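Local coordinates for protein Bacint_00347 (Bacteroides intestinalis DSM 17393, PDB 5MUM) that is a beta-propeller glycoside hydrolase that probably acts as a rhamnosidase, cleaving rhamnose from glycans, at residues L28-N33 with P422-V427. Sequence-based numbering, arbitrary orientation.
Sequences LVEVGN and PQPVYV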
loop_
_atom_site.group_PDB
_atom_site.type_symbol
_atom_site.label_atom_id
_atom_site.label_comp_id
_atom_site.label_asym_id
_atom_site.label_seq_id
_atom_site.Cartn_x
_atom_site.Cartn_y
_atom_site.Cartn_z
ATOM N N LEU A 28 -15.476 0.330 15.673
ATOM C CA LEU A 28 -14.564 1.448 15.482
ATOM C C LEU A 28 -13.807 1.626 16.788
ATOM O O LEU A 28 -14.415 1.952 17.783
ATOM C CB LEU A 28 -15.388 2.682 15.161
ATOM C CG LEU A 28 -14.824 3.753 14.280
ATOM C CD1 LEU A 28 -14.371 3.241 12.923
ATOM C CD2 LEU A 28 -15.886 4.831 14.127
ATOM N N VAL A 29 -12.504 1.390 16.798
ATOM C CA VAL A 29 -11.713 1.483 18.028
ATOM C C VAL A 29 -10.879 2.737 17.971
ATOM O O VAL A 29 -9.933 2.839 17.167
ATOM C CB VAL A 29 -10.804 0.250 18.193
ATOM C CG1 VAL A 29 -9.992 0.332 19.485
ATOM C CG2 VAL A 29 -11.626 -1.023 18.139
ATOM N N GLU A 30 -11.185 3.690 18.842
ATOM C CA GLU A 30 -10.466 4.955 18.834
ATOM C C GLU A 30 -9.038 4.783 19.329
ATOM O O GLU A 30 -8.786 4.034 20.285
ATOM C CB GLU A 30 -11.229 5.996 19.666
ATOM C CG GLU A 30 -10.656 7.403 19.581
ATOM C CD GLU A 30 -11.634 8.454 20.112
ATOM O OE1 GLU A 30 -12.673 8.076 20.705
ATOM O OE2 GLU A 30 -11.390 9.656 19.910
ATOM N N VAL A 31 -8.108 5.456 18.658
ATOM C CA VAL A 31 -6.711 5.404 19.013
ATOM C C VAL A 31 -6.312 6.722 19.650
ATOM O O VAL A 31 -5.906 6.769 20.814
ATOM C CB VAL A 31 -5.831 5.109 17.788
ATOM C CG1 VAL A 31 -4.364 5.033 18.187
ATOM C CG2 VAL A 31 -6.283 3.822 17.117
ATOM N N GLY A 32 -6.414 7.802 18.891
ATOM C CA GLY A 32 -5.937 9.107 19.338
ATOM C C GLY A 32 -6.048 10.070 18.182
ATOM O O GLY A 32 -6.264 9.644 17.032
ATOM N N ASN A 33 -5.879 11.359 18.458
ATOM C CA ASN A 33 -6.077 12.380 17.445
ATOM C C ASN A 33 -4.867 12.468 16.533
ATOM O O ASN A 33 -3.725 12.444 17.005
ATOM C CB ASN A 33 -6.358 13.733 18.081
ATOM C CG ASN A 33 -7.759 13.842 18.680
ATOM O OD1 ASN A 33 -8.659 13.041 18.422
ATOM N ND2 ASN A 33 -7.956 14.902 19.461
ATOM N N PRO A 422 -7.429 18.362 14.309
ATOM C CA PRO A 422 -7.035 16.963 14.352
ATOM C C PRO A 422 -8.239 16.068 14.579
ATOM O O PRO A 422 -9.123 16.404 15.370
ATOM C CB PRO A 422 -6.119 16.911 15.566
ATOM C CG PRO A 422 -5.440 18.233 15.530
ATOM C CD PRO A 422 -6.537 19.189 15.146
ATOM N N GLN A 423 -8.310 14.962 13.855
ATOM C CA GLN A 423 -9.455 14.101 13.912
ATOM C C GLN A 423 -8.995 12.791 14.483
ATOM O O GLN A 423 -7.846 12.388 14.275
ATOM C CB GLN A 423 -10.102 13.900 12.544
ATOM C CG GLN A 423 -10.659 15.157 11.921
ATOM C CD GLN A 423 -11.799 15.764 12.748
ATOM O OE1 GLN A 423 -12.709 15.049 13.127
ATOM N NE2 GLN A 423 -11.740 17.065 13.015
ATOM N N PRO A 424 -9.881 12.122 15.225
ATOM C CA PRO A 424 -9.512 10.844 15.790
ATOM C C PRO A 424 -9.100 9.815 14.727
ATOM O O PRO A 424 -9.784 9.656 13.698
ATOM C CB PRO A 424 -10.787 10.368 16.459
ATOM C CG PRO A 424 -11.649 11.578 16.644
ATOM C CD PRO A 424 -11.212 12.597 15.672
ATOM N N VAL A 425 -8.001 9.129 15.008
ATOM C CA VAL A 425 -7.616 7.908 14.310
ATOM C C VAL A 425 -8.358 6.737 14.923
ATOM O O VAL A 425 -8.423 6.596 16.147
ATOM C CB VAL A 425 -6.090 7.701 14.402
ATOM C CG1 VAL A 425 -5.650 6.355 13.834
ATOM C CG2 VAL A 425 -5.382 8.837 13.693
ATOM N N TYR A 426 -8.927 5.889 14.076
ATOM C CA TYR A 426 -9.577 4.669 14.515
ATOM C C TYR A 426 -8.962 3.477 13.848
ATOM O O TYR A 426 -8.434 3.584 12.739
ATOM C CB TYR A 426 -11.046 4.668 14.124
ATOM C CG TYR A 426 -11.869 5.789 14.677
ATOM C CD1 TYR A 426 -12.433 5.703 15.953
ATOM C CD2 TYR A 426 -12.114 6.934 13.915
ATOM C CE1 TYR A 426 -13.222 6.732 16.460
ATOM C CE2 TYR A 426 -12.879 7.962 14.413
ATOM C CZ TYR A 426 -13.425 7.858 15.681
ATOM O OH TYR A 426 -14.184 8.887 16.130
ATOM N N VAL A 427 -9.053 2.333 14.500
ATOM C CA VAL A 427 -8.970 1.070 13.802
ATOM C C VAL A 427 -10.398 0.608 13.650
ATOM O O VAL A 427 -11.115 0.482 14.638
ATOM C CB VAL A 427 -8.146 0.020 14.546
ATOM C CG1 VAL A 427 -8.184 -1.315 13.804
ATOM C CG2 VAL A 427 -6.727 0.533 14.699
HETATM O O HOH W 1 -14.397 9.388 18.765
#
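Val29 and Val427 form an antiparallel hydrogen-bonded pair: Val29 N gives its hydrogen to Val427 O at 2.7 Å, and Val427 N returns one to Val29 O. Further along, Val31 and Gly32 both lie opposite Val425 in a classic beta bulge, with Val31 N bonded to Val425 O and Val425 N to Gly32 O (2.7 Å). The backbone of Val31 (psi -62°) turns out of the extended form to make it. Between these pairs, Tyr426 CA makes a CA-H...O contact with Val29 O.

On one face of the sheet, Leu28 CG sits over the Tyr426 ring in a CH-pi contact, 3.9 Å from its centroid. With Tyr426 CG beside its own backbone N (chi1 -59°), the ring brings CE1 within 3.8 Å of Glu30 CB. At the hydroxyl end of the ring, one water bonds Tyr426 OH at 2.7 Å and donates weakly to Glu30 OE1. Replacing Tyr426 by alanine would probably leave Leu28 without its aromatic partner and this water without its phenol.

On the other face, Val31 CG2 meets Val427 CG2 at 4.1 Å; Trp80, from a loop, packs on Val29, Val31 and Val427, while Ile59 and Tyr61 of strand 56-62 pack on Val31 and Val425. Strand 423-429 is the middle of three, between 27-34 and 403-407, so both chain termini share one sheet, consistent with the "Velcro" closure of beta-propellers.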